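PDB 4ZXH: Abbfa_003403 from Acinetobacter baumannii, which is a four-domain nonribosomal peptide synthetase module that probably activates an amino acid, carries it on phosphopantetheine, condenses it and releases the product through a thioesterase domain. Local coordinates for residues P210-S214 and R874-I878; L744-E750 and I777-I783; I883-L887 and L928-L932; K909-Y913 and F960-F965; E979-C983 and T1036-L1040. One frame throughout, in Å; residues are numbered along the deposited sequence.

Interaction 1 (P210-S214 and R874-I878); sequences PHVHS and RGFRI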
# COMPACT_ATOMS: atom_id res chain seq x y z
N PRO A 210 -5.49 -15.69 -0.34
CA PRO A 210 -5.57 -14.24 -0.21
C PRO A 210 -4.30 -13.56 -0.75
O PRO A 210 -3.20 -14.12 -0.76
CB PRO A 210 -5.72 -14.02 1.29
CG PRO A 210 -4.97 -15.14 1.87
CD PRO A 210 -5.20 -16.33 0.95
N HIS A 211 -4.48 -12.34 -1.19
CA HIS A 211 -3.40 -11.50 -1.67
C HIS A 211 -2.39 -11.24 -0.56
O HIS A 211 -1.19 -11.26 -0.80
CB HIS A 211 -4.00 -10.20 -2.20
CG HIS A 211 -2.99 -9.20 -2.65
ND1 HIS A 211 -2.46 -9.20 -3.93
CD2 HIS A 211 -2.43 -8.15 -2.01
CE1 HIS A 211 -1.62 -8.19 -4.05
NE2 HIS A 211 -1.58 -7.54 -2.90
N VAL A 212 -2.89 -11.00 0.65
CA VAL A 212 -2.04 -10.71 1.81
C VAL A 212 -2.72 -11.23 3.08
O VAL A 212 -3.95 -11.33 3.15
CB VAL A 212 -1.73 -9.19 1.92
CG1 VAL A 212 -3.00 -8.37 2.04
CG2 VAL A 212 -0.85 -8.91 3.09
N HIS A 213 -1.91 -11.60 4.08
CA HIS A 213 -2.43 -12.08 5.35
C HIS A 213 -3.10 -10.94 6.10
O HIS A 213 -2.95 -9.78 5.73
CB HIS A 213 -1.32 -12.65 6.21
CG HIS A 213 -0.32 -11.62 6.64
ND1 HIS A 213 -0.56 -10.73 7.66
CD2 HIS A 213 0.91 -11.32 6.15
CE1 HIS A 213 0.49 -9.94 7.81
NE2 HIS A 213 1.39 -10.27 6.90
N SER A 214 -3.79 -11.26 7.18
CA SER A 214 -4.53 -10.24 7.90
C SER A 214 -4.11 -10.22 9.35
O SER A 214 -4.94 -10.06 10.25
CB SER A 214 -6.04 -10.48 7.79
OG SER A 214 -6.41 -10.76 6.45
N ARG A 874 -10.86 -8.56 -0.71
CA ARG A 874 -10.72 -9.78 -1.49
C ARG A 874 -10.00 -10.84 -0.65
O ARG A 874 -8.97 -11.39 -1.08
CB ARG A 874 -9.97 -9.50 -2.81
CG ARG A 874 -10.51 -8.32 -3.69
CD ARG A 874 -9.67 -8.10 -5.01
NE ARG A 874 -8.39 -7.38 -4.85
CZ ARG A 874 -7.16 -7.91 -5.01
NH1 ARG A 874 -7.00 -9.19 -5.33
NH2 ARG A 874 -6.08 -7.14 -4.84
N GLY A 875 -10.52 -11.09 0.56
CA GLY A 875 -9.97 -12.11 1.45
C GLY A 875 -9.01 -11.63 2.53
O GLY A 875 -8.29 -12.44 3.14
N PHE A 876 -9.00 -10.33 2.77
CA PHE A 876 -8.09 -9.69 3.74
C PHE A 876 -8.71 -8.40 4.24
O PHE A 876 -9.71 -7.95 3.71
CB PHE A 876 -6.72 -9.41 3.12
CG PHE A 876 -6.78 -8.59 1.86
CD1 PHE A 876 -6.71 -7.21 1.90
CD2 PHE A 876 -6.91 -9.22 0.62
CE1 PHE A 876 -6.76 -6.48 0.73
CE2 PHE A 876 -6.96 -8.49 -0.55
CZ PHE A 876 -6.89 -7.13 -0.50
N ARG A 877 -8.13 -7.80 5.27
CA ARG A 877 -8.73 -6.62 5.85
C ARG A 877 -7.86 -5.38 5.62
O ARG A 877 -6.65 -5.50 5.43
CB ARG A 877 -9.03 -6.83 7.33
CG ARG A 877 -7.81 -7.10 8.19
CD ARG A 877 -8.21 -7.26 9.65
NE ARG A 877 -8.83 -6.04 10.17
CZ ARG A 877 -8.16 -5.00 10.67
NH1 ARG A 877 -6.83 -5.03 10.73
NH2 ARG A 877 -8.82 -3.93 11.10
N ILE A 878 -8.48 -4.21 5.63
CA ILE A 878 -7.82 -2.94 5.32
C ILE A 878 -7.93 -2.00 6.51
O ILE A 878 -8.95 -1.98 7.20
CB ILE A 878 -8.46 -2.24 4.08
CG1 ILE A 878 -8.48 -3.16 2.86
CG2 ILE A 878 -7.70 -0.97 3.72
CD1 ILE A 878 -7.17 -3.24 2.15
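F876 carries this contact between two loops, one from the condensation domain (P210-S214) and one just ahead of the first helix of the adenylation domain's small C-terminal subdomain (R874-I878). Followed outward, its CB comes first to the backbone, lying 3.4 Å from V212 O and close to S214 OG. The first torsion (chi1 54°) sets CG between the backbone N and carbonyl carbon and brings one face of the ring to V212 CG1. This methyl lies 4.1 Å from the ring centroid and 24° off its normal, a CH-pi contact in which the two side chains cross at about a right angle. Farther out, F876 CE2 meets H211 CB at 3.8 Å, and the ring also meets that of Y935. A flat, apolar ring suits a place with V212 CG1 over one face and H211 CB near CE2. G875, at a positive phi of 97°, lets the chain pass close to P210, whose CB is 3.5 Å from G875 O. H211 NE2 bonds to D347, and R877 forms a salt bridge with E879. No hydrogen bond joins the segments; they meet by van der Waals contact, partly through carbonyl and hydroxyl oxygens, and S214 CB ends against R877 CG at 3.8 Å.

Interaction 2 (L744-E750 and I777-I783); sequences LDTILAE and ITDAKYI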
# COMPACT_ATOMS: atom_id res chain seq x y z
N LEU A 744 -9.43 10.00 16.44
CA LEU A 744 -8.50 11.10 16.23
C LEU A 744 -7.39 10.61 15.31
O LEU A 744 -6.62 9.71 15.68
CB LEU A 744 -7.94 11.60 17.56
CG LEU A 744 -6.89 12.71 17.52
CD1 LEU A 744 -7.45 13.93 16.85
CD2 LEU A 744 -6.46 13.07 18.92
N ASP A 745 -7.32 11.17 14.11
CA ASP A 745 -6.29 10.81 13.15
C ASP A 745 -5.02 11.59 13.44
O ASP A 745 -5.07 12.66 14.06
CB ASP A 745 -6.75 11.05 11.70
CG ASP A 745 -7.32 12.44 11.47
OD1 ASP A 745 -8.19 12.88 12.26
OD2 ASP A 745 -6.88 13.12 10.52
N THR A 746 -3.88 11.06 13.00
CA THR A 746 -2.59 11.66 13.32
C THR A 746 -2.45 13.08 12.77
O THR A 746 -1.88 13.95 13.44
CB THR A 746 -1.45 10.78 12.80
OG1 THR A 746 -1.72 10.43 11.45
CG2 THR A 746 -1.37 9.48 13.60
N ILE A 747 -2.98 13.33 11.57
CA ILE A 747 -2.88 14.65 10.97
C ILE A 747 -3.55 15.73 11.82
O ILE A 747 -2.98 16.79 12.06
CB ILE A 747 -3.50 14.71 9.55
CG1 ILE A 747 -3.01 13.54 8.68
CG2 ILE A 747 -3.20 16.07 8.90
CD1 ILE A 747 -1.55 13.61 8.30
N LEU A 748 -4.78 15.46 12.28
CA LEU A 748 -5.48 16.44 13.12
C LEU A 748 -4.75 16.61 14.44
O LEU A 748 -4.71 17.70 15.01
CB LEU A 748 -6.92 16.02 13.37
CG LEU A 748 -7.71 16.91 14.34
CD1 LEU A 748 -7.73 18.36 13.86
CD2 LEU A 748 -9.12 16.40 14.54
N ALA A 749 -4.15 15.52 14.90
CA ALA A 749 -3.44 15.53 16.16
C ALA A 749 -2.25 16.48 16.10
O ALA A 749 -2.07 17.29 17.01
CB ALA A 749 -2.98 14.13 16.52
N GLU A 750 -1.43 16.39 15.06
CA GLU A 750 -0.25 17.25 15.01
C GLU A 750 -0.66 18.71 14.91
O GLU A 750 -0.07 19.56 15.56
CB GLU A 750 0.69 16.90 13.87
CG GLU A 750 1.94 16.17 14.37
CD GLU A 750 2.95 17.08 15.09
OE1 GLU A 750 3.26 18.17 14.56
OE2 GLU A 750 3.41 16.71 16.19
N ILE A 777 -2.77 13.07 24.93
CA ILE A 777 -1.99 13.01 23.70
C ILE A 777 -0.82 13.99 23.74
O ILE A 777 -1.02 15.20 23.88
CB ILE A 777 -2.85 13.34 22.47
CG1 ILE A 777 -4.05 12.37 22.37
CG2 ILE A 777 -2.00 13.32 21.20
CD1 ILE A 777 -3.68 10.90 22.49
N THR A 778 0.40 13.47 23.62
CA THR A 778 1.58 14.33 23.69
C THR A 778 2.39 14.24 22.41
O THR A 778 3.30 15.04 22.18
CB THR A 778 2.49 13.97 24.90
OG1 THR A 778 2.91 12.60 24.81
CG2 THR A 778 1.73 14.17 26.23
N ASP A 779 2.06 13.26 21.57
CA ASP A 779 2.78 13.01 20.33
C ASP A 779 1.84 12.36 19.32
O ASP A 779 1.22 11.34 19.62
CB ASP A 779 4.01 12.12 20.59
CG ASP A 779 4.94 12.02 19.38
OD1 ASP A 779 4.66 12.68 18.35
OD2 ASP A 779 5.95 11.29 19.47
N ALA A 780 1.74 12.94 18.13
CA ALA A 780 0.78 12.47 17.14
C ALA A 780 1.03 11.06 16.65
O ALA A 780 0.15 10.43 16.06
CB ALA A 780 0.76 13.41 15.96
N LYS A 781 2.23 10.54 16.90
CA LYS A 781 2.57 9.20 16.44
C LYS A 781 2.02 8.13 17.39
O LYS A 781 2.02 6.94 17.06
CB LYS A 781 4.09 9.07 16.28
N TYR A 782 1.52 8.55 18.55
CA TYR A 782 1.09 7.62 19.59
C TYR A 782 -0.32 7.92 20.11
O TYR A 782 -0.51 8.57 21.15
CB TYR A 782 2.12 7.62 20.72
CG TYR A 782 3.48 7.12 20.27
CD1 TYR A 782 3.79 5.76 20.30
CD2 TYR A 782 4.45 8.00 19.79
CE1 TYR A 782 5.03 5.30 19.87
CE2 TYR A 782 5.69 7.55 19.36
CZ TYR A 782 5.99 6.19 19.40
OH TYR A 782 7.23 5.73 18.98
N ILE A 783 -1.31 7.44 19.36
CA ILE A 783 -2.72 7.69 19.65
C ILE A 783 -3.46 6.39 19.97
O ILE A 783 -3.40 5.42 19.22
CB ILE A 783 -3.42 8.38 18.46
CG1 ILE A 783 -2.72 9.69 18.13
CG2 ILE A 783 -4.88 8.63 18.76
CD1 ILE A 783 -3.20 10.32 16.84
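I783 turns its CG1 anti to the carbonyl carbon (chi1 -58°), and an extended second torsion (171°) then carries CD1 forward to the start of helix 746-753. In T746, at the first turn of that helix, chi1 of 48° places OG1 between the backbone N and carbonyl carbon, which leaves CG2 anti to the carbonyl carbon and 3.8 Å from I783 CD1. The CD1 methyl also lies 3.8 Å from A749 CB and 3.7 Å from L744 O. A780 belongs to a type I beta turn running from D779 to Y782 and presents its CB to the helix: A749 CB is 3.8 Å from it, and E750 CG approaches it too. The closest backbone approach is 5.2 Å, between T746 CA and A780 CA, and the small side chain of A780 suits it. L744 CD2 reaches I777 CG1 at 4.3 Å, and N761 of the neighbouring strand touches L744, I777 and I783. The contact joins helix 746-753 to the loop between strands 773-777 and 787-788, in the large part of the adenylation domain. Lacking any hydrogen bond between the segments, it implies association by shape and burial of methyl groups, with E750 at the exposed margin.

Interaction 3 (I883-L887 and L928-L932); sequences IENVL and LQIHL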
# COMPACT_ATOMS: atom_id res chain seq x y z
N ILE A 883 -5.14 4.89 4.54
CA ILE A 883 -5.41 5.51 3.24
C ILE A 883 -5.83 6.97 3.43
O ILE A 883 -5.39 7.85 2.69
CB ILE A 883 -6.49 4.76 2.47
CG1 ILE A 883 -6.24 3.25 2.54
CG2 ILE A 883 -6.58 5.25 1.02
CD1 ILE A 883 -7.30 2.42 1.81
N GLU A 884 -6.68 7.24 4.42
CA GLU A 884 -7.16 8.61 4.66
C GLU A 884 -6.02 9.56 5.02
O GLU A 884 -6.00 10.70 4.55
CB GLU A 884 -8.23 8.61 5.76
CG GLU A 884 -9.51 7.91 5.32
CD GLU A 884 -10.50 7.63 6.45
OE1 GLU A 884 -10.19 7.91 7.63
OE2 GLU A 884 -11.59 7.12 6.13
N ASN A 885 -5.07 9.08 5.81
CA ASN A 885 -3.90 9.88 6.18
C ASN A 885 -3.02 10.23 4.98
O ASN A 885 -2.55 11.38 4.88
CB ASN A 885 -3.07 9.16 7.24
CG ASN A 885 -3.66 9.29 8.64
OD1 ASN A 885 -4.30 10.30 8.97
ND2 ASN A 885 -3.47 8.27 9.47
N VAL A 886 -2.82 9.28 4.07
CA VAL A 886 -1.98 9.57 2.90
C VAL A 886 -2.67 10.62 2.01
O VAL A 886 -2.02 11.55 1.53
CB VAL A 886 -1.65 8.30 2.08
CG1 VAL A 886 -0.99 8.68 0.78
CG2 VAL A 886 -0.73 7.37 2.85
N LEU A 887 -3.98 10.48 1.81
CA LEU A 887 -4.73 11.46 1.03
C LEU A 887 -4.65 12.86 1.65
O LEU A 887 -4.43 13.84 0.95
CB LEU A 887 -6.18 11.02 0.91
CG LEU A 887 -6.47 9.94 -0.13
CD1 LEU A 887 -7.86 9.33 0.09
CD2 LEU A 887 -6.38 10.52 -1.52
N LEU A 928 -1.24 8.30 -4.68
CA LEU A 928 -1.44 7.19 -3.76
C LEU A 928 -0.70 5.93 -4.24
O LEU A 928 -0.19 5.16 -3.43
CB LEU A 928 -2.93 6.88 -3.57
CG LEU A 928 -3.85 7.99 -3.05
CD1 LEU A 928 -5.15 7.36 -2.64
CD2 LEU A 928 -3.25 8.75 -1.90
N GLN A 929 -0.63 5.73 -5.55
CA GLN A 929 0.06 4.57 -6.08
C GLN A 929 1.53 4.51 -5.65
O GLN A 929 2.08 3.42 -5.48
CB GLN A 929 -0.04 4.54 -7.59
CG GLN A 929 -1.08 3.57 -8.13
CD GLN A 929 -1.43 3.86 -9.57
OE1 GLN A 929 -1.27 4.99 -10.04
NE2 GLN A 929 -1.91 2.85 -10.29
N ILE A 930 2.16 5.66 -5.43
CA ILE A 930 3.56 5.67 -5.07
C ILE A 930 3.69 5.67 -3.53
O ILE A 930 4.77 5.38 -2.99
CB ILE A 930 4.33 6.89 -5.71
CG1 ILE A 930 4.11 8.20 -4.96
CG2 ILE A 930 3.92 7.08 -7.18
CD1 ILE A 930 5.34 8.61 -4.20
N HIS A 931 2.58 5.94 -2.82
CA HIS A 931 2.63 6.05 -1.35
C HIS A 931 1.93 4.93 -0.56
O HIS A 931 2.11 4.79 0.65
CB HIS A 931 2.06 7.39 -0.91
CG HIS A 931 2.93 8.56 -1.24
ND1 HIS A 931 4.20 8.71 -0.71
CD2 HIS A 931 2.74 9.61 -2.07
CE1 HIS A 931 4.74 9.82 -1.18
NE2 HIS A 931 3.88 10.38 -2.01
N LEU A 932 1.13 4.14 -1.27
CA LEU A 932 0.40 3.06 -0.65
C LEU A 932 0.77 1.70 -1.22
O LEU A 932 1.22 1.61 -2.37
CB LEU A 932 -1.09 3.31 -0.82
CG LEU A 932 -1.61 4.42 0.08
CD1 LEU A 932 -3.07 4.66 -0.20
CD2 LEU A 932 -1.41 4.02 1.53
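V886 overlaps three residues at once, pushing its two methyls against L928, H931 and L932 where the small C-terminal subdomain of the adenylation domain packs two helices on one face of its three-stranded sheet. With CG1 anti to the backbone N (chi1 171°), the branches part company: CG1 goes to L928 CD2, 3.5 Å away, and to H931 CB at 3.7 Å, while CG2 meets L932 CD2 at 3.7 Å. V886 and L928 run past each other in opposite directions, as do V886 and L932, so the short valine fits between the two longer leucines. A beta-branched side chain suits this place, since it offers two methyls that diverge to different neighbours.

The neighbouring partners cross at about a right angle. L887 meets L928, with CD2 3.6 Å from L928 CD1, and I883 lays CG2 against L932 CD1 at 3.8 Å. I883 and L887 are one turn apart and also touch V898 of strand 893-903, so they help fill the layer between helix and sheet. H931 lies at the exposed margin and contributes its CB, whereas the leucines are buried. Within the second segment one carbonyl serves two backbone donors: L928 O accepts from both H931 N, at 2.9 Å, and L932 N, at 2.7 Å.

Interaction 4 (K909-Y913 and F960-F965); sequences KLVAY and FPEPIF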
# COMPACT_ATOMS: atom_id res chain seq x y z
N LYS A 909 -14.77 -3.21 -3.31
CA LYS A 909 -13.82 -2.22 -3.80
C LYS A 909 -13.78 -1.00 -2.89
O LYS A 909 -14.75 -0.69 -2.20
CB LYS A 909 -14.17 -1.78 -5.22
CG LYS A 909 -13.88 -2.77 -6.34
CD LYS A 909 -14.40 -2.18 -7.66
CE LYS A 909 -14.11 -3.03 -8.90
NZ LYS A 909 -12.66 -3.11 -9.23
N LEU A 910 -12.63 -0.33 -2.89
CA LEU A 910 -12.39 0.89 -2.12
C LEU A 910 -12.81 2.14 -2.87
O LEU A 910 -12.52 2.26 -4.06
CB LEU A 910 -10.92 0.99 -1.77
CG LEU A 910 -10.45 -0.04 -0.76
CD1 LEU A 910 -8.94 0.02 -0.66
CD2 LEU A 910 -11.09 0.29 0.54
N VAL A 911 -13.45 3.07 -2.15
CA VAL A 911 -13.87 4.39 -2.67
C VAL A 911 -13.26 5.51 -1.85
O VAL A 911 -13.32 5.48 -0.61
CB VAL A 911 -15.39 4.59 -2.60
CG1 VAL A 911 -15.83 5.80 -3.42
CG2 VAL A 911 -16.09 3.35 -3.06
N ALA A 912 -12.71 6.51 -2.51
CA ALA A 912 -12.18 7.65 -1.77
C ALA A 912 -12.98 8.91 -2.06
O ALA A 912 -13.06 9.34 -3.21
CB ALA A 912 -10.71 7.87 -2.11
N TYR A 913 -13.57 9.48 -1.01
CA TYR A 913 -14.23 10.79 -1.12
C TYR A 913 -13.27 11.89 -0.64
O TYR A 913 -12.60 11.73 0.40
CB TYR A 913 -15.53 10.82 -0.31
CG TYR A 913 -16.50 9.70 -0.62
CD1 TYR A 913 -17.55 9.89 -1.53
CD2 TYR A 913 -16.37 8.47 -0.02
CE1 TYR A 913 -18.44 8.86 -1.83
CE2 TYR A 913 -17.25 7.44 -0.30
CZ TYR A 913 -18.28 7.64 -1.21
OH TYR A 913 -19.15 6.60 -1.49
N PHE A 960 -22.88 9.18 2.39
CA PHE A 960 -22.07 9.46 1.20
C PHE A 960 -22.72 8.82 -0.04
O PHE A 960 -23.29 7.74 0.04
CB PHE A 960 -20.64 8.94 1.38
CG PHE A 960 -19.81 9.79 2.32
CD1 PHE A 960 -20.21 10.01 3.62
CD2 PHE A 960 -18.63 10.35 1.89
CE1 PHE A 960 -19.45 10.79 4.47
CE2 PHE A 960 -17.86 11.13 2.74
CZ PHE A 960 -18.27 11.34 4.03
N PRO A 961 -22.64 9.51 -1.18
CA PRO A 961 -23.34 8.96 -2.35
C PRO A 961 -22.67 7.67 -2.79
O PRO A 961 -21.48 7.54 -2.61
CB PRO A 961 -23.21 10.05 -3.42
CG PRO A 961 -22.58 11.21 -2.75
CD PRO A 961 -21.88 10.73 -1.50
N GLU A 962 -23.44 6.72 -3.33
CA GLU A 962 -22.85 5.47 -3.78
C GLU A 962 -21.99 5.76 -5.00
O GLU A 962 -22.31 6.63 -5.80
CB GLU A 962 -23.93 4.42 -4.10
CG GLU A 962 -24.89 4.15 -2.94
CD GLU A 962 -24.21 3.64 -1.66
OE1 GLU A 962 -23.31 2.76 -1.75
OE2 GLU A 962 -24.58 4.11 -0.56
N PRO A 963 -20.85 5.07 -5.10
CA PRO A 963 -19.95 5.20 -6.24
C PRO A 963 -20.46 4.41 -7.44
O PRO A 963 -21.10 3.38 -7.26
CB PRO A 963 -18.64 4.61 -5.73
CG PRO A 963 -19.08 3.58 -4.78
CD PRO A 963 -20.30 4.15 -4.08
N ILE A 964 -20.16 4.90 -8.64
CA ILE A 964 -20.31 4.12 -9.85
C ILE A 964 -18.93 3.74 -10.39
O ILE A 964 -18.24 4.55 -11.00
CB ILE A 964 -21.09 4.91 -10.89
CG1 ILE A 964 -22.45 5.29 -10.33
CG2 ILE A 964 -21.22 4.13 -12.15
CD1 ILE A 964 -23.23 6.22 -11.24
N PHE A 965 -18.51 2.51 -10.14
CA PHE A 965 -17.17 2.06 -10.55
C PHE A 965 -16.98 1.86 -12.06
O PHE A 965 -17.82 1.26 -12.72
CB PHE A 965 -16.82 0.74 -9.87
CG PHE A 965 -16.67 0.84 -8.39
CD1 PHE A 965 -15.53 1.41 -7.83
CD2 PHE A 965 -17.65 0.36 -7.54
CE1 PHE A 965 -15.38 1.49 -6.44
CE2 PHE A 965 -17.51 0.44 -6.16
CZ PHE A 965 -16.37 1.00 -5.61
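F960 and Y913 form a T-shaped pair at one end of this contact, and K909 and F965 a CH-pi contact at the other. They join strand 907-916, the central strand of the C-terminal subdomain's sheet, to the loop that leads on toward the carrier domain. F960 points its edge at the face of Y913, with centroids 4.8 Å apart. The planes stand at 71°, and F960 CB also lies over that face as a CH-pi donor. The methylenes of K909 run along F965, with CD over the ring centre, 3.8 Å from the centroid, while the ammonium end leads away. Between them the contact is aliphatic: V911 CG2 touches both P963 CG and F965 CZ at 3.5 Å, and the proline ring probably helps keep the backbone extended. One hydrogen bond joins the segments, from Y913 OH to P961 O at 2.8 Å. Its C=O...donor angle is 158°, and the donor is tilted 21° from the carbonyl plane. A tyrosine suits this position because its ring packs against F960 while its hydroxyl satisfies a carbonyl of the proline-rich chain. The chemistry implies a linker held mainly by aromatic and aliphatic contacts, with one hydrogen bond between the segments, at Y913 OH.

Interaction 5 (E979-C983 and T1036-L1040); sequences EIELC and TVERL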
# COMPACT_ATOMS: atom_id res chain seq x y z
N GLU A 979 5.65 7.26 -26.22
CA GLU A 979 4.62 6.26 -25.99
C GLU A 979 4.54 5.28 -27.18
O GLU A 979 4.23 4.10 -26.97
CB GLU A 979 3.27 6.94 -25.73
CG GLU A 979 3.28 7.84 -24.49
CD GLU A 979 1.96 8.54 -24.26
OE1 GLU A 979 1.09 8.51 -25.16
OE2 GLU A 979 1.80 9.15 -23.18
N ILE A 980 4.85 5.72 -28.39
CA ILE A 980 4.91 4.80 -29.53
C ILE A 980 5.97 3.71 -29.32
O ILE A 980 5.69 2.53 -29.52
CB ILE A 980 5.17 5.54 -30.86
CG1 ILE A 980 3.95 6.39 -31.21
CG2 ILE A 980 5.46 4.56 -31.97
CD1 ILE A 980 4.09 7.23 -32.47
N GLU A 981 7.16 4.10 -28.87
CA GLU A 981 8.23 3.13 -28.62
C GLU A 981 7.91 2.16 -27.47
O GLU A 981 8.22 0.98 -27.54
CB GLU A 981 9.54 3.85 -28.32
CG GLU A 981 10.70 2.91 -28.02
CD GLU A 981 11.65 2.72 -29.20
OE1 GLU A 981 11.93 3.70 -29.92
OE2 GLU A 981 12.12 1.57 -29.39
N LEU A 982 7.28 2.65 -26.41
CA LEU A 982 6.91 1.76 -25.30
C LEU A 982 5.79 0.80 -25.71
O LEU A 982 5.81 -0.37 -25.33
CB LEU A 982 6.50 2.56 -24.07
CG LEU A 982 7.61 3.42 -23.46
CD1 LEU A 982 7.06 4.38 -22.38
CD2 LEU A 982 8.73 2.53 -22.93
N CYS A 983 4.81 1.28 -26.47
CA CYS A 983 3.72 0.40 -26.88
C CYS A 983 4.24 -0.72 -27.74
O CYS A 983 4.00 -1.89 -27.44
CB CYS A 983 2.63 1.16 -27.63
SG CYS A 983 1.49 2.02 -26.56
N THR A 1036 2.39 1.02 -16.53
CA THR A 1036 1.66 1.28 -17.76
C THR A 1036 2.53 2.12 -18.67
O THR A 1036 3.47 2.75 -18.21
CB THR A 1036 0.36 2.03 -17.52
OG1 THR A 1036 0.67 3.36 -17.10
CG2 THR A 1036 -0.51 1.30 -16.49
N VAL A 1037 2.20 2.15 -19.96
CA VAL A 1037 2.99 2.96 -20.90
C VAL A 1037 2.87 4.44 -20.54
O VAL A 1037 3.85 5.18 -20.58
CB VAL A 1037 2.56 2.74 -22.34
CG1 VAL A 1037 3.25 3.74 -23.24
CG2 VAL A 1037 2.88 1.33 -22.76
N GLU A 1038 1.67 4.87 -20.15
CA GLU A 1038 1.49 6.27 -19.79
C GLU A 1038 2.44 6.67 -18.67
O GLU A 1038 3.19 7.65 -18.79
CB GLU A 1038 0.06 6.58 -19.36
CG GLU A 1038 -0.23 8.08 -19.33
CD GLU A 1038 -1.22 8.48 -18.26
OE1 GLU A 1038 -1.20 7.86 -17.18
OE2 GLU A 1038 -2.03 9.39 -18.51
N ARG A 1039 2.40 5.90 -17.58
CA ARG A 1039 3.11 6.28 -16.37
C ARG A 1039 4.62 6.21 -16.57
O ARG A 1039 5.35 7.08 -16.10
CB ARG A 1039 2.67 5.40 -15.20
CG ARG A 1039 1.37 5.89 -14.60
CD ARG A 1039 0.68 4.91 -13.66
NE ARG A 1039 1.49 4.42 -12.53
CZ ARG A 1039 2.09 5.19 -11.63
NH1 ARG A 1039 2.03 6.52 -11.70
NH2 ARG A 1039 2.77 4.63 -10.66
N LEU A 1040 5.07 5.20 -17.29
CA LEU A 1040 6.50 5.02 -17.52
C LEU A 1040 6.98 6.09 -18.48
O LEU A 1040 8.08 6.61 -18.35
CB LEU A 1040 6.78 3.62 -18.07
CG LEU A 1040 8.21 3.18 -18.41
CD1 LEU A 1040 9.13 3.17 -17.20
CD2 LEU A 1040 8.12 1.80 -19.03
O HOH W 1 3.27 9.42 -20.95
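Helix 977-990 and the start of helix 1037-1046 come together with the CA atoms of L982 and V1037 6.0 Å apart, as two members of the carrier domain's helical bundle, the phosphopantetheine-bearing PCP fold. V1037 is the centre of the contact. Its CG1, anti to the backbone N (chi1 172°), presses on L982 CB at 3.6 Å, and CG2 faces C983 SG at 4.1 Å; L982 and V1037 slide past each other in opposite directions. The valine suits the first turn of its helix, being compact enough to let the backbones approach. L982 extends farther, placing CD2 4.0 Å from L1040 CD2, and the same leucine touches L1018 and F1022 of helix 1008-1022, so it sits where three helices meet.

The N-terminus of the second helix is capped by T1036, whose OG1 accepts from R1039 N at 3.1 Å in a nearly straight bond (165°). A threonine hydroxyl is well placed to satisfy a backbone N-H that has no helical carbonyl before it. E979 is buried, its chain extended beyond CG; OE2 forms a salt bridge with R975, which would probably favour the charged form. A water completes the contact, donating one hydrogen to E979 OE2 at 2.7 Å and the other to the backbone E1038 O at 2.8 Å.

From the N terminus, interaction 1 opens first, in the condensation domain, and closes 660 residues later on the loop before helix 880-888, so it joins that domain to the adenylation domain's C-terminal part. Interaction 2 opens and closes within this long span, inside the larger part of the adenylation domain. Interactions 3 and 4 follow and cross, their segments alternating, because strand 907-916 and helix 921-931 succeed each other; they touch through I883 and L910. Interaction 3 also meets interaction 1 through I878, and interaction 2 through N885 beside T746. Last, interaction 5 joins helices 977-990 and 1037-1046 within the carrier domain, and R1039 there packs near Q929 of interaction 3.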